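PDB 1ON3: methylmalonyl-CoA carboxyltransferase 12S subunit from Propionibacterium freudenreichii, which catalyses transfer of the carboxyl group of methylmalonyl-CoA to the biotin of the 1.3S subunit, yielding propanoyl-CoA, as the hexameric core of transcarboxylase. Local coordinates for residues E[29-35]-E[103-107]; E[70-75]-E[143-149]; E[82-87]-E[113-119]; E[123-127]-E[160-164]. All blocks are in the same frame, centred on the assembly; numbering follows the deposited sequence. Where two conformers were deposited one is given.

Contact 1: residues E[29-35]-E[103-107]; sequences GGGERRV and DFTVM. With MCA (methylmalonyl-coenzyme A), chain T.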
# COMPACT_ATOMS: atom_id res chain seq x y z
N GLY E 29 -31.20 -0.04 38.89
CA GLY E 29 -31.04 -1.43 38.51
C GLY E 29 -32.13 -2.34 39.04
O GLY E 29 -33.31 -2.04 38.91
N GLY E 30 -31.73 -3.45 39.66
CA GLY E 30 -32.71 -4.39 40.19
C GLY E 30 -33.42 -3.95 41.46
O GLY E 30 -34.23 -4.70 42.00
N GLY E 31 -33.11 -2.75 41.94
CA GLY E 31 -33.76 -2.26 43.15
C GLY E 31 -32.94 -2.37 44.42
O GLY E 31 -31.98 -3.12 44.50
N GLU E 32 -33.36 -1.62 45.43
CA GLU E 32 -32.70 -1.58 46.72
C GLU E 32 -32.36 -2.93 47.34
O GLU E 32 -31.25 -3.14 47.84
CB GLU E 32 -33.56 -0.79 47.70
CG GLU E 32 -33.15 -0.88 49.15
CD GLU E 32 -34.24 -0.37 50.08
OE1 GLU E 32 -34.03 -0.37 51.32
OE2 GLU E 32 -35.32 0.03 49.58
N ARG E 33 -33.31 -3.85 47.31
CA ARG E 33 -33.09 -5.16 47.90
C ARG E 33 -32.01 -6.00 47.23
O ARG E 33 -31.14 -6.55 47.91
CB ARG E 33 -34.40 -5.96 47.93
CG ARG E 33 -34.27 -7.34 48.57
CD ARG E 33 -33.90 -7.27 50.05
NE ARG E 33 -34.98 -6.76 50.89
CZ ARG E 33 -35.26 -5.47 51.09
NH1 ARG E 33 -34.54 -4.52 50.52
NH2 ARG E 33 -36.28 -5.14 51.86
N ARG E 34 -32.06 -6.11 45.91
CA ARG E 34 -31.06 -6.91 45.21
C ARG E 34 -29.70 -6.24 45.28
O ARG E 34 -28.66 -6.92 45.23
CB ARG E 34 -31.47 -7.13 43.76
CG ARG E 34 -32.65 -8.07 43.61
CD ARG E 34 -33.05 -8.24 42.16
NE ARG E 34 -34.19 -9.14 42.02
CZ ARG E 34 -34.14 -10.45 42.23
NH1 ARG E 34 -33.01 -11.04 42.59
NH2 ARG E 34 -35.24 -11.18 42.11
N VAL E 35 -29.70 -4.92 45.42
CA VAL E 35 -28.47 -4.15 45.57
C VAL E 35 -27.89 -4.48 46.95
O VAL E 35 -26.69 -4.69 47.08
CB VAL E 35 -28.74 -2.64 45.48
CG1 VAL E 35 -27.56 -1.85 46.02
CG2 VAL E 35 -29.00 -2.25 44.03
N ASP E 103 -24.84 -5.97 35.22
CA ASP E 103 -25.62 -5.73 36.42
C ASP E 103 -26.33 -7.01 36.84
O ASP E 103 -27.40 -7.35 36.32
CB ASP E 103 -26.65 -4.62 36.15
CG ASP E 103 -27.37 -4.19 37.40
OD1 ASP E 103 -27.19 -4.83 38.45
OD2 ASP E 103 -28.13 -3.20 37.33
N PHE E 104 -25.71 -7.71 37.79
CA PHE E 104 -26.27 -8.95 38.30
C PHE E 104 -27.65 -8.78 38.97
O PHE E 104 -28.42 -9.73 39.05
CB PHE E 104 -25.31 -9.58 39.31
CG PHE E 104 -25.72 -10.95 39.76
CD1 PHE E 104 -25.53 -12.05 38.93
CD2 PHE E 104 -26.35 -11.13 40.99
CE1 PHE E 104 -25.96 -13.31 39.30
CE2 PHE E 104 -26.79 -12.40 41.38
CZ PHE E 104 -26.60 -13.49 40.53
N THR E 105 -27.96 -7.58 39.45
CA THR E 105 -29.26 -7.34 40.10
C THR E 105 -30.42 -7.37 39.11
O THR E 105 -31.59 -7.35 39.50
CB THR E 105 -29.32 -5.97 40.84
OG1 THR E 105 -29.40 -4.91 39.89
CG2 THR E 105 -28.09 -5.79 41.72
N VAL E 106 -30.09 -7.41 37.82
CA VAL E 106 -31.10 -7.44 36.78
C VAL E 106 -31.11 -8.81 36.10
O VAL E 106 -30.24 -9.12 35.28
CB VAL E 106 -30.85 -6.31 35.76
CG1 VAL E 106 -31.76 -6.47 34.57
CG2 VAL E 106 -31.07 -4.96 36.45
N MET E 107 -32.08 -9.64 36.46
CA MET E 107 -32.19 -10.99 35.90
C MET E 107 -30.86 -11.76 35.97
O MET E 107 -30.44 -12.40 35.01
CB MET E 107 -32.69 -10.91 34.45
CG MET E 107 -34.17 -10.53 34.30
SD MET E 107 -34.82 -10.75 32.60
CE MET E 107 -35.03 -12.54 32.47
C8 MCA T . -29.44 -16.62 36.42
N9 MCA T . -30.74 -16.13 36.24
C4 MCA T . -31.00 -16.34 34.90
C5 MCA T . -29.83 -16.93 34.37
N7 MCA T . -28.87 -17.10 35.34
N3 MCA T . -32.17 -16.03 34.19
C2 MCA T . -32.08 -16.37 32.86
N1 MCA T . -31.00 -16.95 32.24
C6 MCA T . -29.85 -17.25 32.96
N6 MCA T . -28.82 -17.81 32.31
C1' MCA T . -31.62 -15.56 37.11
C2' MCA T . -32.10 -16.63 38.10
O2' MCA T . -33.18 -17.35 37.59
C3' MCA T . -32.38 -15.79 39.32
O3' MCA T . -33.71 -15.30 39.27
C4' MCA T . -31.35 -14.65 39.30
O4' MCA T . -30.95 -14.56 37.88
C5' MCA T . -30.00 -14.85 40.09
O5' MCA T . -30.03 -15.96 40.58
P1 MCA T . -29.91 -16.84 41.65
O11 MCA T . -30.19 -18.14 41.35
O12 MCA T . -30.77 -16.15 42.40
O6 MCA T . -28.39 -16.97 42.25
P2 MCA T . -27.16 -17.24 42.70
O21 MCA T . -27.79 -18.11 43.58
O22 MCA T . -26.26 -16.21 43.02
O7 MCA T . -26.54 -18.16 41.54
CPB MCA T . -26.40 -17.82 40.40
CPA MCA T . -25.87 -18.65 39.25
CP7 MCA T . -27.22 -19.35 38.95
CP9 MCA T . -24.62 -19.49 39.62
CP8 MCA T . -25.46 -17.67 38.12
OP3 MCA T . -28.14 -18.57 38.67
CP6 MCA T . -27.35 -20.30 37.90
OP2 MCA T . -26.55 -21.30 37.90
NP2 MCA T . -28.36 -20.09 36.84
CP5 MCA T . -27.98 -20.62 35.57
CP4 MCA T . -26.87 -20.92 34.72
CP3 MCA T . -26.94 -21.34 33.33
OP1 MCA T . -27.78 -22.41 33.30
NP1 MCA T . -26.35 -20.92 32.05
CP2 MCA T . -26.82 -21.73 30.97
CP1 MCA T . -26.31 -21.11 29.73
P3 MCA T . -34.82 -14.50 40.18
O31 MCA T . -34.88 -15.70 41.08
O32 MCA T . -36.06 -14.35 39.36
O33 MCA T . -34.41 -13.28 40.96
S MCA T . -26.68 -21.80 28.41
CS1 MCA T . -25.76 -20.57 27.85
OS1 MCA T . -25.14 -19.60 28.38
CS2 MCA T . -24.78 -21.09 26.99
CS3 MCA T . -24.78 -20.64 25.74
CS4 MCA T . -23.55 -22.04 27.10
OS4 MCA T . -23.14 -22.68 26.13
OS5 MCA T . -23.05 -22.10 28.21
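G30 and T105 bring the two backbones together, their CA atoms 4.5 Å apart, where the glycine-rich link between helices 12-27 and 32-40 passes a type I beta turn running from D103 to V106. Across this approach G30 N donates to T105 OG1 over 2.8 Å, with an N-H...O angle of 148°. T105 holds OG1 between its own backbone N and carbonyl carbon (chi1 73°), and from there the hydroxyl takes the glycine N-H while giving its proton to D103 OD1, 2.6 Å away. The same OD1 accepts from T105 N in an Asx turn, and both donors reach it from one face of the carboxylate plane. Glycine suits both neighbouring places: a CB on G29 would strike D103 OD2, and one on G30 would strike T105 O, which instead receives a CA-H...O contact from G30 CA at 3.2 Å. In this member of the ClpP/crotonase superfamily the turn follows strand 95-102, and its residues F104 and M107 line the coenzyme A pocket. F104 CZ lies 3.7 Å from C5' of the ligand. R34, in the first turn of helix 32-40 beyond the N-cap G31, rests its CB 3.8 Å from T105 CB. Its chain then runs extended from CG to NE, CD passing 3.2 Å from T105 O, toward the 3'-phosphate of methylmalonyl-CoA. A long basic side chain suits that anion, but the NH2 bond to O33 is weak and the arginine has two conformers.

Contact 2: residues E[70-75]-E[143-149]; sequences TTLFGM and RIQEGID. With MCA (methylmalonyl-coenzyme A), chain T.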
# COMPACT_ATOMS: atom_id res chain seq x y z
N THR E 70 -37.20 -8.79 23.04
CA THR E 70 -37.68 -10.17 23.12
C THR E 70 -39.05 -10.18 23.81
O THR E 70 -39.34 -9.31 24.62
CB THR E 70 -36.67 -11.04 23.90
OG1 THR E 70 -36.26 -10.33 25.08
CG2 THR E 70 -35.45 -11.36 23.04
N THR E 71 -39.88 -11.18 23.52
CA THR E 71 -41.20 -11.22 24.13
C THR E 71 -41.58 -12.56 24.76
O THR E 71 -42.41 -12.60 25.67
CB THR E 71 -42.28 -10.83 23.09
OG1 THR E 71 -42.16 -11.68 21.94
CG2 THR E 71 -42.10 -9.38 22.65
N LEU E 72 -40.97 -13.64 24.29
CA LEU E 72 -41.28 -14.97 24.79
C LEU E 72 -40.97 -15.18 26.27
O LEU E 72 -40.15 -14.46 26.86
CB LEU E 72 -40.54 -16.03 23.97
CG LEU E 72 -40.89 -16.12 22.48
CD1 LEU E 72 -39.95 -17.10 21.79
CD2 LEU E 72 -42.34 -16.56 22.31
N PHE E 73 -41.65 -16.17 26.84
CA PHE E 73 -41.52 -16.57 28.23
C PHE E 73 -41.42 -15.43 29.25
O PHE E 73 -40.52 -15.39 30.09
CB PHE E 73 -40.33 -17.53 28.36
CG PHE E 73 -40.46 -18.76 27.49
CD1 PHE E 73 -41.48 -19.68 27.71
CD2 PHE E 73 -39.61 -18.96 26.41
CE1 PHE E 73 -41.65 -20.79 26.87
CE2 PHE E 73 -39.76 -20.06 25.56
CZ PHE E 73 -40.79 -20.98 25.79
N GLY E 74 -42.37 -14.50 29.16
CA GLY E 74 -42.43 -13.39 30.09
C GLY E 74 -41.58 -12.18 29.78
O GLY E 74 -41.66 -11.18 30.49
N MET E 75 -40.79 -12.23 28.72
CA MET E 75 -39.95 -11.08 28.40
C MET E 75 -40.78 -9.89 27.96
O MET E 75 -40.35 -8.74 28.08
CB MET E 75 -38.92 -11.45 27.34
CG MET E 75 -37.89 -12.46 27.84
SD MET E 75 -37.04 -11.97 29.36
CE MET E 75 -36.31 -10.37 28.85
N ARG E 143 -29.17 -15.28 28.50
CA ARG E 143 -30.52 -15.21 29.08
C ARG E 143 -31.36 -16.33 28.48
O ARG E 143 -31.75 -16.29 27.31
CB ARG E 143 -31.15 -13.86 28.78
CG ARG E 143 -32.45 -13.60 29.56
CD ARG E 143 -32.93 -12.17 29.33
NE ARG E 143 -32.02 -11.16 29.87
CZ ARG E 143 -32.02 -9.88 29.52
NH1 ARG E 143 -32.88 -9.44 28.60
NH2 ARG E 143 -31.19 -9.03 30.09
N ILE E 144 -31.65 -17.33 29.31
CA ILE E 144 -32.39 -18.51 28.88
C ILE E 144 -33.76 -18.31 28.25
O ILE E 144 -34.14 -19.07 27.35
CB ILE E 144 -32.48 -19.52 30.05
CG1 ILE E 144 -31.07 -20.04 30.39
CG2 ILE E 144 -33.37 -20.67 29.69
CD1 ILE E 144 -30.99 -20.87 31.69
N GLN E 145 -34.51 -17.31 28.71
CA GLN E 145 -35.84 -17.04 28.15
C GLN E 145 -35.76 -16.58 26.69
O GLN E 145 -36.75 -16.68 25.95
CB GLN E 145 -36.56 -15.94 28.95
CG GLN E 145 -36.97 -16.31 30.38
CD GLN E 145 -35.95 -15.89 31.43
OE1 GLN E 145 -36.29 -15.67 32.60
NE2 GLN E 145 -34.69 -15.78 31.02
N GLU E 146 -34.60 -16.08 26.27
CA GLU E 146 -34.42 -15.59 24.90
C GLU E 146 -33.89 -16.62 23.91
O GLU E 146 -33.59 -16.30 22.76
CB GLU E 146 -33.54 -14.33 24.91
CG GLU E 146 -34.17 -13.17 25.67
CD GLU E 146 -33.36 -11.90 25.62
OE1 GLU E 146 -32.22 -11.95 25.11
OE2 GLU E 146 -33.87 -10.85 26.08
N GLY E 147 -33.76 -17.86 24.37
CA GLY E 147 -33.33 -18.95 23.51
C GLY E 147 -32.22 -18.66 22.53
O GLY E 147 -31.15 -18.17 22.92
N ILE E 148 -32.45 -18.94 21.25
CA ILE E 148 -31.40 -18.70 20.25
C ILE E 148 -31.06 -17.23 20.03
O ILE E 148 -30.05 -16.93 19.40
CB ILE E 148 -31.71 -19.39 18.90
CG1 ILE E 148 -32.91 -18.74 18.21
CG2 ILE E 148 -31.96 -20.88 19.13
CD1 ILE E 148 -33.17 -19.32 16.82
N ASP E 149 -31.89 -16.32 20.54
CA ASP E 149 -31.59 -14.91 20.38
C ASP E 149 -30.40 -14.50 21.26
O ASP E 149 -29.52 -13.76 20.82
CB ASP E 149 -32.81 -14.05 20.73
CG ASP E 149 -33.95 -14.24 19.75
OD1 ASP E 149 -33.67 -14.54 18.57
OD2 ASP E 149 -35.11 -14.06 20.17
C8 MCA T . -29.44 -16.62 36.42
N9 MCA T . -30.74 -16.13 36.24
C4 MCA T . -31.00 -16.34 34.90
C5 MCA T . -29.83 -16.93 34.37
N7 MCA T . -28.87 -17.10 35.34
N3 MCA T . -32.17 -16.03 34.19
C2 MCA T . -32.08 -16.37 32.86
N1 MCA T . -31.00 -16.95 32.24
C6 MCA T . -29.85 -17.25 32.96
N6 MCA T . -28.82 -17.81 32.31
C1' MCA T . -31.62 -15.56 37.11
C2' MCA T . -32.10 -16.63 38.10
O2' MCA T . -33.18 -17.35 37.59
C3' MCA T . -32.38 -15.79 39.32
O3' MCA T . -33.71 -15.30 39.27
C4' MCA T . -31.35 -14.65 39.30
O4' MCA T . -30.95 -14.56 37.88
C5' MCA T . -30.00 -14.85 40.09
O5' MCA T . -30.03 -15.96 40.58
P1 MCA T . -29.91 -16.84 41.65
O11 MCA T . -30.19 -18.14 41.35
O12 MCA T . -30.77 -16.15 42.40
O6 MCA T . -28.39 -16.97 42.25
P2 MCA T . -27.16 -17.24 42.70
O21 MCA T . -27.79 -18.11 43.58
O22 MCA T . -26.26 -16.21 43.02
O7 MCA T . -26.54 -18.16 41.54
CPB MCA T . -26.40 -17.82 40.40
CPA MCA T . -25.87 -18.65 39.25
CP7 MCA T . -27.22 -19.35 38.95
CP9 MCA T . -24.62 -19.49 39.62
CP8 MCA T . -25.46 -17.67 38.12
OP3 MCA T . -28.14 -18.57 38.67
CP6 MCA T . -27.35 -20.30 37.90
OP2 MCA T . -26.55 -21.30 37.90
NP2 MCA T . -28.36 -20.09 36.84
CP5 MCA T . -27.98 -20.62 35.57
CP4 MCA T . -26.87 -20.92 34.72
CP3 MCA T . -26.94 -21.34 33.33
OP1 MCA T . -27.78 -22.41 33.30
NP1 MCA T . -26.35 -20.92 32.05
CP2 MCA T . -26.82 -21.73 30.97
CP1 MCA T . -26.31 -21.11 29.73
P3 MCA T . -34.82 -14.50 40.18
O31 MCA T . -34.88 -15.70 41.08
O32 MCA T . -36.06 -14.35 39.36
O33 MCA T . -34.41 -13.28 40.96
S MCA T . -26.68 -21.80 28.41
CS1 MCA T . -25.76 -20.57 27.85
OS1 MCA T . -25.14 -19.60 28.38
CS2 MCA T . -24.78 -21.09 26.99
CS3 MCA T . -24.78 -20.64 25.74
CS4 MCA T . -23.55 -22.04 27.10
OS4 MCA T . -23.14 -22.68 26.13
OS5 MCA T . -23.05 -22.10 28.21
O HOH W 1 -37.91 -14.13 24.96
O HOH W 2 -39.21 -16.02 33.24
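T70 and E146 make the direct hydrogen bond between the segments: T70 OG1 donates to E146 OE2 over 2.6 Å, coming from above the carboxylate plane, 47° out of it. R143 NH1 adds a weak bond to the same oxygen, 3.1 Å long, as part of a salt bridge, although the stronger partner of this arginine is D83. E146 OE1 takes the backbone N of E113, so a glutamate serves several donors at a buried position. With an alanine here, T70 OG1 and E113 N would probably be left without their acceptor, and R143 would lose one of its two carboxylate mates. A water also ties the backbones, giving hydrogen bonds to L72 O and Q145 O.

The 70-75 segment is a loop closed by a type I' beta turn from L72 to M75, with G74 at a positive phi that a side chain would make strained. It packs on a 3-10 turn, 144-146, leading into helix 147-164, and this turn presents the adenine site of methylmalonyl-CoA: I144 N donates almost straight, at 171°, to ligand N1 over 3.0 Å, while Q145 NE2 lies 3.2 Å from C2.

By van der Waals contact, the flexible M75, bent at both chi2 (-54°) and chi3, folds CE in to 3.6 Å from R143 NH1 and 3.7 Å from E146 OE2. M75 CG meets Q145 CB at 3.9 Å. The F73 ring receives Q145 O at its edge, 3.7 Å from CD2, and also meets the rings of F449 and Y470 of a neighbouring subunit.

Contact 3: residues E[82-87]-E[113-119]; sequences ADGVVT and ETQSTKV
K118 reaches from helix 113-119 to V85 O at the start of strand 85-87 and to A82 O in the preceding loop: its NZ donates to V85 O over 2.7 Å, nearly along the C=O axis, and to A82 O over 3.0 Å, tilted from the carbonyl plane. A water 2.8 Å from NZ, which also accepts from T87 N, and G63 O bring the acceptors to four, so they must share the three hydrogens of the ammonium. A bend at chi3 (63°) steers the long lysine chain to these oxygens. Q115 NE2 donates to D83 O over 3.0 Å, in the carbonyl plane on a lone pair, and Q115 OE1 is taken by Q102. D83 OD1 receives a weak bond from Q115 N at 2.7 Å, and a hydrogen bond from a water that also accepts from T114 N; OD2 pairs with R143. Another water links T87 OG1 to K118 O. Between these bonds V85 CG2 touches V119 CG2 at 3.9 Å, where the helix packs on a face of the sheet; the axes of segments 85-87 and 113-119 approach to 8.8 Å. The buried ammonium thus meets neutral carbonyls and water here, which would probably keep it protonated, while D83 is likely to be stabilised as an anion by R143 and the helix start.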
# COMPACT_ATOMS: atom_id res chain seq x y z
N ALA E 82 -31.54 -1.10 31.33
CA ALA E 82 -30.31 -1.13 30.52
C ALA E 82 -30.01 -2.52 29.95
O ALA E 82 -28.92 -2.77 29.42
CB ALA E 82 -29.12 -0.65 31.37
N ASP E 83 -31.02 -3.38 30.02
CA ASP E 83 -30.93 -4.79 29.63
C ASP E 83 -29.82 -5.50 30.41
O ASP E 83 -29.24 -6.49 29.94
CB ASP E 83 -30.73 -5.03 28.14
CG ASP E 83 -31.30 -6.38 27.73
OD1 ASP E 83 -30.83 -7.04 26.78
OD2 ASP E 83 -32.26 -6.78 28.41
N GLY E 84 -29.53 -5.00 31.60
CA GLY E 84 -28.53 -5.62 32.44
C GLY E 84 -27.07 -5.28 32.23
O GLY E 84 -26.22 -5.94 32.81
N VAL E 85 -26.75 -4.29 31.40
CA VAL E 85 -25.34 -3.91 31.22
C VAL E 85 -25.21 -2.39 31.08
O VAL E 85 -26.02 -1.74 30.41
CB VAL E 85 -24.69 -4.61 30.00
CG1 VAL E 85 -25.16 -3.95 28.69
CG2 VAL E 85 -23.15 -4.54 30.12
N VAL E 86 -24.21 -1.82 31.74
CA VAL E 86 -23.97 -0.38 31.69
C VAL E 86 -22.75 -0.20 30.80
O VAL E 86 -21.68 -0.73 31.10
CB VAL E 86 -23.68 0.19 33.10
CG1 VAL E 86 -23.55 1.72 33.03
CG2 VAL E 86 -24.81 -0.19 34.05
N THR E 87 -22.93 0.53 29.71
CA THR E 87 -21.88 0.74 28.72
C THR E 87 -21.62 2.20 28.39
O THR E 87 -22.53 3.03 28.38
CB THR E 87 -22.24 0.03 27.41
OG1 THR E 87 -23.47 0.57 26.91
CG2 THR E 87 -22.42 -1.48 27.63
N GLU E 113 -30.08 -10.58 24.43
CA GLU E 113 -29.62 -10.31 23.08
C GLU E 113 -29.25 -8.83 22.95
O GLU E 113 -28.21 -8.49 22.39
CB GLU E 113 -30.74 -10.70 22.11
CG GLU E 113 -30.83 -9.89 20.84
CD GLU E 113 -32.12 -10.18 20.07
OE1 GLU E 113 -32.10 -11.04 19.17
OE2 GLU E 113 -33.16 -9.55 20.40
N THR E 114 -30.08 -7.95 23.49
CA THR E 114 -29.81 -6.52 23.41
C THR E 114 -28.63 -6.15 24.28
O THR E 114 -27.85 -5.26 23.91
CB THR E 114 -31.05 -5.69 23.81
OG1 THR E 114 -32.06 -5.82 22.80
CG2 THR E 114 -30.68 -4.22 23.95
N GLN E 115 -28.48 -6.81 25.43
CA GLN E 115 -27.35 -6.56 26.32
C GLN E 115 -26.06 -6.84 25.54
O GLN E 115 -25.12 -6.04 25.56
CB GLN E 115 -27.39 -7.48 27.55
CG GLN E 115 -26.32 -7.15 28.59
CD GLN E 115 -26.09 -8.25 29.60
OE1 GLN E 115 -25.10 -8.99 29.53
NE2 GLN E 115 -27.02 -8.38 30.54
N SER E 116 -26.01 -7.97 24.85
CA SER E 116 -24.82 -8.31 24.07
C SER E 116 -24.60 -7.35 22.91
O SER E 116 -23.46 -7.08 22.54
CB SER E 116 -24.90 -9.74 23.55
OG SER E 116 -24.72 -10.68 24.60
N THR E 117 -25.68 -6.85 22.32
CA THR E 117 -25.54 -5.91 21.22
C THR E 117 -24.93 -4.61 21.75
O THR E 117 -24.09 -4.01 21.08
CB THR E 117 -26.90 -5.62 20.57
OG1 THR E 117 -27.38 -6.83 19.96
CG2 THR E 117 -26.77 -4.54 19.50
N LYS E 118 -25.34 -4.20 22.95
CA LYS E 118 -24.82 -2.98 23.57
C LYS E 118 -23.31 -3.11 23.80
O LYS E 118 -22.52 -2.18 23.56
CB LYS E 118 -25.51 -2.73 24.93
CG LYS E 118 -26.90 -2.07 24.86
CD LYS E 118 -27.50 -1.80 26.24
CE LYS E 118 -26.66 -0.83 27.05
NZ LYS E 118 -27.30 -0.51 28.36
N VAL E 119 -22.91 -4.27 24.30
CA VAL E 119 -21.49 -4.51 24.55
C VAL E 119 -20.69 -4.48 23.24
O VAL E 119 -19.62 -3.87 23.16
CB VAL E 119 -21.27 -5.86 25.26
CG1 VAL E 119 -19.78 -6.19 25.32
CG2 VAL E 119 -21.83 -5.79 26.68
O HOH W 3 -32.60 -8.77 25.26
O HOH W 4 -25.78 1.59 29.35
O HOH W 5 -23.54 0.63 24.01

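Contact 4: residues E[123-127]-E[160-164]; sequences MEQAL and ANVKL
E124 and K163 form a salt bridge between the two helices: K163 NZ donates to OE2 of E124, on its syn lone pair, over 2.9 Å, and more weakly to OE1 at 3.2 Å. The lysine chain is fully extended, whereas E124 bends at chi2 (-74°), which turns its carboxylate across to the ammonium. L127 CD2 lies against the aliphatic part of the same lysine, 3.6 Å from CE, so one side chain supplies both charge and hydrocarbon. Were K163 an alanine, E124 would probably lose its cationic mate and a gap would open beside L127.

Deeper in, M123 lays its methyl over helix 160-164: CE sits 3.5 Å from A160 CB and 3.3 Å from N161 ND2, a small alanine admitting the long thioether. L164 wedges between M123 and L127, its CD2 3.9 Å from M123 CB.

The helical segments run nearly parallel, at 10°, with axes 10.2 Å apart, as expected of helices in successive beta-alpha-beta crossovers over the parallel strands 95-102, 133-139 and 170-175. Q170 on the last of these strands touches both M123 and L164. N161 is fixed by S185 through OD1, and K163 O accepts from K516 of a neighbouring subunit. Apolar side chains fill the buried side of the interface, and the ion pair closes its more open side, so its polar ends probably keep some solvent.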
# COMPACT_ATOMS: atom_id res chain seq x y z
N MET E 123 -17.67 -2.07 22.03
CA MET E 123 -16.39 -2.61 21.59
C MET E 123 -16.03 -2.02 20.21
O MET E 123 -14.86 -1.70 19.94
CB MET E 123 -16.49 -4.14 21.49
CG MET E 123 -16.62 -4.82 22.84
SD MET E 123 -16.96 -6.57 22.67
CE MET E 123 -15.42 -7.16 21.91
N GLU E 124 -17.03 -1.91 19.33
CA GLU E 124 -16.79 -1.34 18.00
C GLU E 124 -16.36 0.11 18.14
O GLU E 124 -15.58 0.59 17.32
CB GLU E 124 -18.05 -1.41 17.12
CG GLU E 124 -18.50 -2.83 16.73
CD GLU E 124 -17.63 -3.51 15.68
OE1 GLU E 124 -17.94 -4.68 15.34
OE2 GLU E 124 -16.64 -2.91 15.18
N GLN E 125 -16.88 0.81 19.14
CA GLN E 125 -16.49 2.20 19.35
C GLN E 125 -15.04 2.27 19.86
O GLN E 125 -14.30 3.19 19.51
CB GLN E 125 -17.41 2.91 20.35
CG GLN E 125 -18.90 2.87 19.97
CD GLN E 125 -19.16 3.28 18.53
OE1 GLN E 125 -18.97 4.44 18.16
NE2 GLN E 125 -19.62 2.32 17.72
N ALA E 126 -14.64 1.32 20.70
CA ALA E 126 -13.26 1.31 21.18
C ALA E 126 -12.33 1.10 19.99
O ALA E 126 -11.28 1.73 19.89
CB ALA E 126 -13.04 0.19 22.22
N LEU E 127 -12.73 0.21 19.08
CA LEU E 127 -11.94 -0.10 17.89
C LEU E 127 -11.86 1.11 16.94
O LEU E 127 -10.80 1.46 16.46
CB LEU E 127 -12.58 -1.30 17.15
CG LEU E 127 -11.86 -1.82 15.89
CD1 LEU E 127 -10.47 -2.32 16.28
CD2 LEU E 127 -12.66 -2.96 15.24
N ALA E 160 -16.44 -10.16 17.95
CA ALA E 160 -15.96 -8.81 18.22
C ALA E 160 -14.66 -8.85 19.05
O ALA E 160 -13.74 -8.06 18.81
CB ALA E 160 -17.05 -7.99 18.95
N ASN E 161 -14.59 -9.76 20.02
CA ASN E 161 -13.38 -9.88 20.86
C ASN E 161 -12.20 -10.20 19.95
O ASN E 161 -11.11 -9.64 20.11
CB ASN E 161 -13.51 -11.01 21.89
CG ASN E 161 -14.37 -10.64 23.08
OD1 ASN E 161 -15.29 -11.37 23.43
ND2 ASN E 161 -14.06 -9.52 23.74
N VAL E 162 -12.43 -11.11 19.00
CA VAL E 162 -11.38 -11.50 18.07
C VAL E 162 -11.05 -10.34 17.13
O VAL E 162 -9.89 -10.11 16.79
CB VAL E 162 -11.79 -12.76 17.26
CG1 VAL E 162 -10.71 -13.11 16.21
CG2 VAL E 162 -11.98 -13.95 18.22
N LYS E 163 -12.07 -9.61 16.70
CA LYS E 163 -11.82 -8.47 15.81
C LYS E 163 -10.91 -7.45 16.51
O LYS E 163 -9.96 -6.94 15.90
CB LYS E 163 -13.16 -7.83 15.43
CG LYS E 163 -13.07 -6.70 14.41
CD LYS E 163 -14.49 -6.19 14.11
CE LYS E 163 -14.50 -5.11 13.04
NZ LYS E 163 -15.86 -4.48 12.91
N LEU E 164 -11.17 -7.16 17.78
CA LEU E 164 -10.36 -6.20 18.55
C LEU E 164 -9.01 -6.76 18.98
O LEU E 164 -8.10 -6.01 19.33
CB LEU E 164 -11.11 -5.74 19.81
CG LEU E 164 -12.05 -4.53 19.74
CD1 LEU E 164 -13.24 -4.81 18.78
CD2 LEU E 164 -12.58 -4.22 21.14

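Contacts 1, 2 and 3 form a connected cluster near the coenzyme A end of the N-terminal half of the subunit. Contacts 1 and 2, their centres about 19 Å apart, both touch methylmalonyl-CoA, and M107 CE joins them, 3.8 Å from M75 SD. Contact 3 is nested in the chain loop that contact 2 closes, and the R143-D83 and E146-E113 pairs couple the two. D103 N probably bonds to G84 O, tying contact 1 to contact 3. Contacts 3 and 4 share helix 113-129, their centres about 15 Å apart. Contact 4, which also uses helix 147-164, lies farther from the pocket, with the side chain of N161 about 13 Å from bound methylmalonyl-CoA.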